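Long-range contact in transcription factor MBP1 (Magnaporthe oryzae, PDB 4UX5), which binds DNA through its winged helix-turn-helix domain, the part modelled in this structure, and probably activates transcription by RNA polymerase II: residues 37-42 against 49-54. Numbering follows the deposited sequence.
Sequences HVMRRR and ATHILK. With nucleotides of chain C.
His-51, pointing from helix 49-55 at strand 36-41, makes most of this contact. One direct hydrogen bond joins the two segments: Met-39 N donates to His-51 ND1 at 3.3 Å, lying in the imidazole plane but bent to 144° at the hydrogen. NE2, the other ring nitrogen, has a weak bond to Lys-85 O, and the two together probably limit the ring's rotation.

The aromatic contact is T-shaped. His-37 turns its CD2 edge onto one face of His-51, and His-37 CD2 lies 3.8 Å from His-51 CE1. The planes stand 76° apart. A chi1 of 48° swings the His-37 ring toward the helix, while its ND1 bonds to Lys-35 O.

Met-39 adds a Met-aromatic contact, SD at the edge of the His-51 ring and Met-39 CG 3.5 Å from His-51 CE1. Separately, Val-38 CG1 meets Ile-52 CG1 at 4.2 Å.

A neighbouring flank of the helix meets DNA chain C. Thr-50 OG1 donates to OP1 of DG10 (2.6 Å) and Lys-54 NZ to OP1 of DC9 (2.7 Å); a water bonded to His-37 NE2 also reaches NZ, weakly. Helix 49-55, packed against outer strand 36-41 of an antiparallel sheet, thus grips the phosphate backbone within the KilA-N (APSES) winged helix-turn-helix domain.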
ATOM      1  N   HIS A  37      10.873  -7.902  16.601  1.00 44.80           N
ATOM      2  CA  HIS A  37       9.736  -7.301  17.285  1.00 41.74           C
ATOM      3  C   HIS A  37       8.406  -7.748  16.691  1.00 38.12           C
ATOM      4  O   HIS A  37       8.325  -8.128  15.522  1.00 37.48           O
ATOM      5  CB  HIS A  37       9.838  -5.772  17.246  1.00 40.02           C
ATOM      6  CG  HIS A  37      10.142  -5.223  15.887  1.00 40.35           C
ATOM      7  ND1 HIS A  37      11.424  -5.148  15.386  1.00 43.42           N
ATOM      8  CD2 HIS A  37       9.332  -4.723  14.924  1.00 41.03           C
ATOM      9  CE1 HIS A  37      11.390  -4.626  14.172  1.00 44.78           C
ATOM     10  NE2 HIS A  37      10.132  -4.359  13.869  1.00 44.65           N
ATOM     11  N   VAL A  38       7.366  -7.713  17.517  1.00 29.43           N
ATOM     12  CA  VAL A  38       6.002  -7.939  17.061  1.00 32.14           C
ATOM     13  C   VAL A  38       5.108  -6.872  17.678  1.00 29.37           C
ATOM     14  O   VAL A  38       5.092  -6.699  18.895  1.00 33.61           O
ATOM     15  CB  VAL A  38       5.479  -9.340  17.441  1.00 33.43           C
ATOM     16  CG1 VAL A  38       4.020  -9.489  17.041  1.00 32.99           C
ATOM     17  CG2 VAL A  38       6.326 -10.428  16.790  1.00 34.09           C
ATOM     18  N   MET A  39       4.369  -6.153  16.840  1.00 28.74           N
ATOM     19  CA  MET A  39       3.547  -5.048  17.320  1.00 28.09           C
ATOM     20  C   MET A  39       2.080  -5.431  17.446  1.00 29.58           C
ATOM     21  O   MET A  39       1.524  -6.102  16.577  1.00 26.96           O
ATOM     22  CB  MET A  39       3.680  -3.838  16.393  1.00 25.13           C
ATOM     23  CG  MET A  39       5.084  -3.277  16.292  1.00 27.57           C
ATOM     24  SD  MET A  39       5.134  -1.734  15.363  1.00 34.65           S
ATOM     25  CE  MET A  39       6.903  -1.474  15.242  1.00 32.44           C
ATOM     26  N   ARG A  40       1.464  -4.997  18.542  1.00 31.17           N
ATOM     27  CA  ARG A  40       0.029  -5.148  18.740  1.00 33.60           C
ATOM     28  C   ARG A  40      -0.588  -3.769  18.945  1.00 22.85           C
ATOM     29  O   ARG A  40      -0.136  -3.006  19.797  1.00 23.61           O
ATOM     30  CB  ARG A  40      -0.270  -6.055  19.938  1.00 36.79           C
ATOM     31  CG  ARG A  40      -1.722  -6.497  20.023  1.00 36.18           C
ATOM     32  CD  ARG A  40      -2.272  -6.400  21.440  1.00 39.49           C
ATOM     33  NE  ARG A  40      -1.803  -7.475  22.308  1.00 40.05           N
ATOM     34  CZ  ARG A  40      -2.306  -7.733  23.512  1.00 43.02           C
ATOM     35  NH1 ARG A  40      -3.299  -6.996  23.990  1.00 42.15           N
ATOM     36  NH2 ARG A  40      -1.820  -8.732  24.238  1.00 44.25           N
ATOM     37  N   ARG A  41      -1.608  -3.441  18.157  1.00 35.05           N
ATOM     38  CA  ARG A  41      -2.262  -2.140  18.275  1.00 35.02           C
ATOM     39  C   ARG A  41      -3.044  -2.019  19.577  1.00 35.69           C
ATOM     40  O   ARG A  41      -3.638  -2.987  20.045  1.00 40.21           O
ATOM     41  CB  ARG A  41      -3.190  -1.893  17.089  1.00 38.17           C
ATOM     42  CG  ARG A  41      -2.550  -1.125  15.953  1.00 39.03           C
ATOM     43  CD  ARG A  41      -3.598  -0.341  15.190  1.00 41.08           C
ATOM     44  NE  ARG A  41      -4.597  -1.215  14.585  1.00 40.41           N
ATOM     45  CZ  ARG A  41      -4.555  -1.627  13.324  1.00 38.01           C
ATOM     46  NH1 ARG A  41      -3.565  -1.240  12.532  1.00 40.79           N
ATOM     47  NH2 ARG A  41      -5.506  -2.422  12.851  1.00 32.74           N
ATOM     48  N   ARG A  42      -3.045  -0.827  20.161  1.00 40.19           N
ATOM     49  CA  ARG A  42      -3.720  -0.617  21.436  1.00 36.32           C
ATOM     50  C   ARG A  42      -5.220  -0.403  21.266  1.00 38.23           C
ATOM     51  O   ARG A  42      -6.005  -0.737  22.152  1.00 40.55           O
ATOM     52  CB  ARG A  42      -3.105   0.574  22.175  1.00 50.33           C
ATOM     53  CG  ARG A  42      -3.603   0.738  23.604  1.00 55.68           C
ATOM     54  CD  ARG A  42      -2.679   1.634  24.407  1.00 59.67           C
ATOM     55  NE  ARG A  42      -1.342   1.683  23.818  1.00 61.36           N
ATOM     56  CZ  ARG A  42      -0.238   2.001  24.485  1.00 63.69           C
ATOM     57  NH1 ARG A  42      -0.298   2.287  25.778  1.00 66.88           N
ATOM     58  NH2 ARG A  42       0.931   2.023  23.859  1.00 61.20           N
ATOM     59  N   ALA A  49       0.864  -9.360  11.255  1.00 31.59           N
ATOM     60  CA  ALA A  49       1.083 -10.725  10.782  1.00 33.73           C
ATOM     61  C   ALA A  49       2.431 -10.871  10.087  1.00 33.41           C
ATOM     62  O   ALA A  49       3.004 -11.959  10.049  1.00 35.05           O
ATOM     63  CB  ALA A  49      -0.039 -11.147   9.846  1.00 39.33           C
ATOM     64  N   THR A  50       2.935  -9.772   9.536  1.00 31.73           N
ATOM     65  CA  THR A  50       4.232  -9.780   8.870  1.00 31.64           C
ATOM     66  C   THR A  50       5.347  -9.947   9.896  1.00 30.94           C
ATOM     67  O   THR A  50       6.339 -10.627   9.641  1.00 48.32           O
ATOM     68  CB  THR A  50       4.458  -8.490   8.053  1.00 34.09           C
ATOM     69  OG1 THR A  50       3.323  -8.251   7.215  1.00 31.59           O
ATOM     70  CG2 THR A  50       5.704  -8.605   7.189  1.00 33.99           C
ATOM     71  N   HIS A  51       5.173  -9.327  11.059  1.00 29.67           N
ATOM     72  CA  HIS A  51       6.121  -9.475  12.160  1.00 29.60           C
ATOM     73  C   HIS A  51       6.141 -10.907  12.684  1.00 35.72           C
ATOM     74  O   HIS A  51       7.190 -11.424  13.069  1.00 36.35           O
ATOM     75  CB  HIS A  51       5.780  -8.517  13.305  1.00 36.37           C
ATOM     76  CG  HIS A  51       5.982  -7.073  12.975  1.00 34.80           C
ATOM     77  ND1 HIS A  51       5.589  -6.056  13.818  1.00 33.47           N
ATOM     78  CD2 HIS A  51       6.539  -6.469  11.897  1.00 29.53           C
ATOM     79  CE1 HIS A  51       5.891  -4.892  13.276  1.00 25.45           C
ATOM     80  NE2 HIS A  51       6.470  -5.114  12.108  1.00 29.43           N
ATOM     81  N   ILE A  52       4.970 -11.538  12.708  1.00 33.02           N
ATOM     82  CA  ILE A  52       4.842 -12.905  13.201  1.00 35.73           C
ATOM     83  C   ILE A  52       5.561 -13.881  12.278  1.00 37.50           C
ATOM     84  O   ILE A  52       6.356 -14.701  12.730  1.00 39.27           O
ATOM     85  CB  ILE A  52       3.363 -13.320  13.339  1.00 37.17           C
ATOM     86  CG1 ILE A  52       2.650 -12.428  14.360  1.00 35.98           C
ATOM     87  CG2 ILE A  52       3.254 -14.781  13.743  1.00 40.67           C
ATOM     88  CD1 ILE A  52       1.174 -12.725  14.508  1.00 37.53           C
ATOM     89  N   LEU A  53       5.286 -13.781  10.981  1.00 44.36           N
ATOM     90  CA  LEU A  53       5.911 -14.658   9.997  1.00 39.62           C
ATOM     91  C   LEU A  53       7.420 -14.428   9.910  1.00 48.19           C
ATOM     92  O   LEU A  53       8.170 -15.338   9.560  1.00 52.77           O
ATOM     93  CB  LEU A  53       5.264 -14.466   8.625  1.00 40.17           C
ATOM     94  CG  LEU A  53       3.801 -14.904   8.535  1.00 43.49           C
ATOM     95  CD1 LEU A  53       3.245 -14.652   7.142  1.00 42.91           C
ATOM     96  CD2 LEU A  53       3.653 -16.373   8.921  1.00 45.42           C
ATOM     97  N   LYS A  54       7.859 -13.215  10.234  1.00 43.42           N
ATOM     98  CA  LYS A  54       9.287 -12.909  10.303  1.00 42.02           C
ATOM     99  C   LYS A  54       9.907 -13.498  11.562  1.00 48.40           C
ATOM    100  O   LYS A  54      11.097 -13.811  11.590  1.00 53.90           O
ATOM    101  CB  LYS A  54       9.527 -11.399  10.266  1.00 38.17           C
ATOM    102  CG  LYS A  54       9.378 -10.775   8.894  1.00 38.58           C
ATOM    103  CD  LYS A  54       9.404  -9.256   8.975  1.00 37.31           C
ATOM    104  CE  LYS A  54      10.747  -8.749   9.475  1.00 39.37           C
ATOM    105  NZ  LYS A  54      10.807  -7.261   9.499  1.00 37.93           N
TER
ATOM    106  P    DC C   9       9.441  -5.764   6.118  1.00 41.04           P
ATOM    107  OP1  DC C   9       9.491  -5.778   7.599  1.00 44.61           O
ATOM    108  OP2  DC C   9      10.278  -6.703   5.340  1.00 44.74           O
ATOM    109  O5'  DC C   9       7.920  -5.922   5.647  1.00 41.11           O
ATOM    110  C5'  DC C   9       6.913  -5.093   6.222  1.00 38.35           C
ATOM    111  C4'  DC C   9       6.122  -4.361   5.149  1.00 41.08           C
ATOM    112  O4'  DC C   9       6.947  -3.356   4.537  1.00 44.88           O
ATOM    113  C3'  DC C   9       5.652  -5.220   3.992  1.00 37.69           C
ATOM    114  O3'  DC C   9       4.405  -5.817   4.318  1.00 39.15           O
ATOM    115  C2'  DC C   9       5.507  -4.208   2.846  1.00 34.83           C
ATOM    116  C1'  DC C   9       6.421  -3.046   3.263  1.00 30.24           C
ATOM    117  N1   DC C   9       7.563  -2.796   2.328  1.00 30.72           N
ATOM    118  C2   DC C   9       7.457  -1.805   1.342  1.00 31.55           C
ATOM    119  O2   DC C   9       6.409  -1.156   1.248  1.00 31.79           O
ATOM    120  N3   DC C   9       8.506  -1.589   0.512  1.00 32.44           N
ATOM    121  C4   DC C   9       9.618  -2.309   0.641  1.00 32.41           C
ATOM    122  N4   DC C   9      10.625  -2.059  -0.201  1.00 33.64           N
ATOM    123  C5   DC C   9       9.749  -3.320   1.638  1.00 36.50           C
ATOM    124  C6   DC C   9       8.708  -3.526   2.453  1.00 30.77           C
ATOM    125  P    DG C  10       4.022  -7.264   3.735  1.00 30.61           P
ATOM    126  OP1  DG C  10       3.022  -7.861   4.651  1.00 40.88           O
ATOM    127  OP2  DG C  10       5.285  -7.978   3.441  1.00 33.98           O
ATOM    128  O5'  DG C  10       3.270  -6.940   2.363  1.00 30.93           O
ATOM    129  C5'  DG C  10       2.094  -6.139   2.377  1.00 37.86           C
ATOM    130  C4'  DG C  10       1.901  -5.425   1.049  1.00 39.30           C
ATOM    131  O4'  DG C  10       3.139  -4.770   0.658  1.00 38.09           O
ATOM    132  C3'  DG C  10       1.515  -6.325  -0.123  1.00 40.25           C
ATOM    133  O3'  DG C  10       0.589  -5.650  -0.950  1.00 45.86           O
ATOM    134  C2'  DG C  10       2.845  -6.535  -0.837  1.00 38.06           C
ATOM    135  C1'  DG C  10       3.495  -5.178  -0.644  1.00 38.84           C
ATOM    136  N9   DG C  10       4.948  -5.214  -0.737  1.00 37.63           N
ATOM    137  C8   DG C  10       5.798  -6.058  -0.065  1.00 33.56           C
ATOM    138  N7   DG C  10       7.055  -5.863  -0.351  1.00 31.58           N
ATOM    139  C5   DG C  10       7.038  -4.824  -1.272  1.00 37.52           C
ATOM    140  C6   DG C  10       8.106  -4.181  -1.938  1.00 33.39           C
ATOM    141  O6   DG C  10       9.320  -4.412  -1.842  1.00 33.59           O
ATOM    142  N1   DG C  10       7.652  -3.176  -2.792  1.00 34.60           N
ATOM    143  C2   DG C  10       6.332  -2.837  -2.974  1.00 38.25           C
ATOM    144  N2   DG C  10       6.087  -1.841  -3.838  1.00 36.50           N
ATOM    145  N3   DG C  10       5.321  -3.433  -2.354  1.00 38.11           N
ATOM    146  C4   DG C  10       5.747  -4.414  -1.522  1.00 38.01           C
TER
HETATM  147  O   HOH W   1       9.678  -4.715  11.032  1.00 48.40           O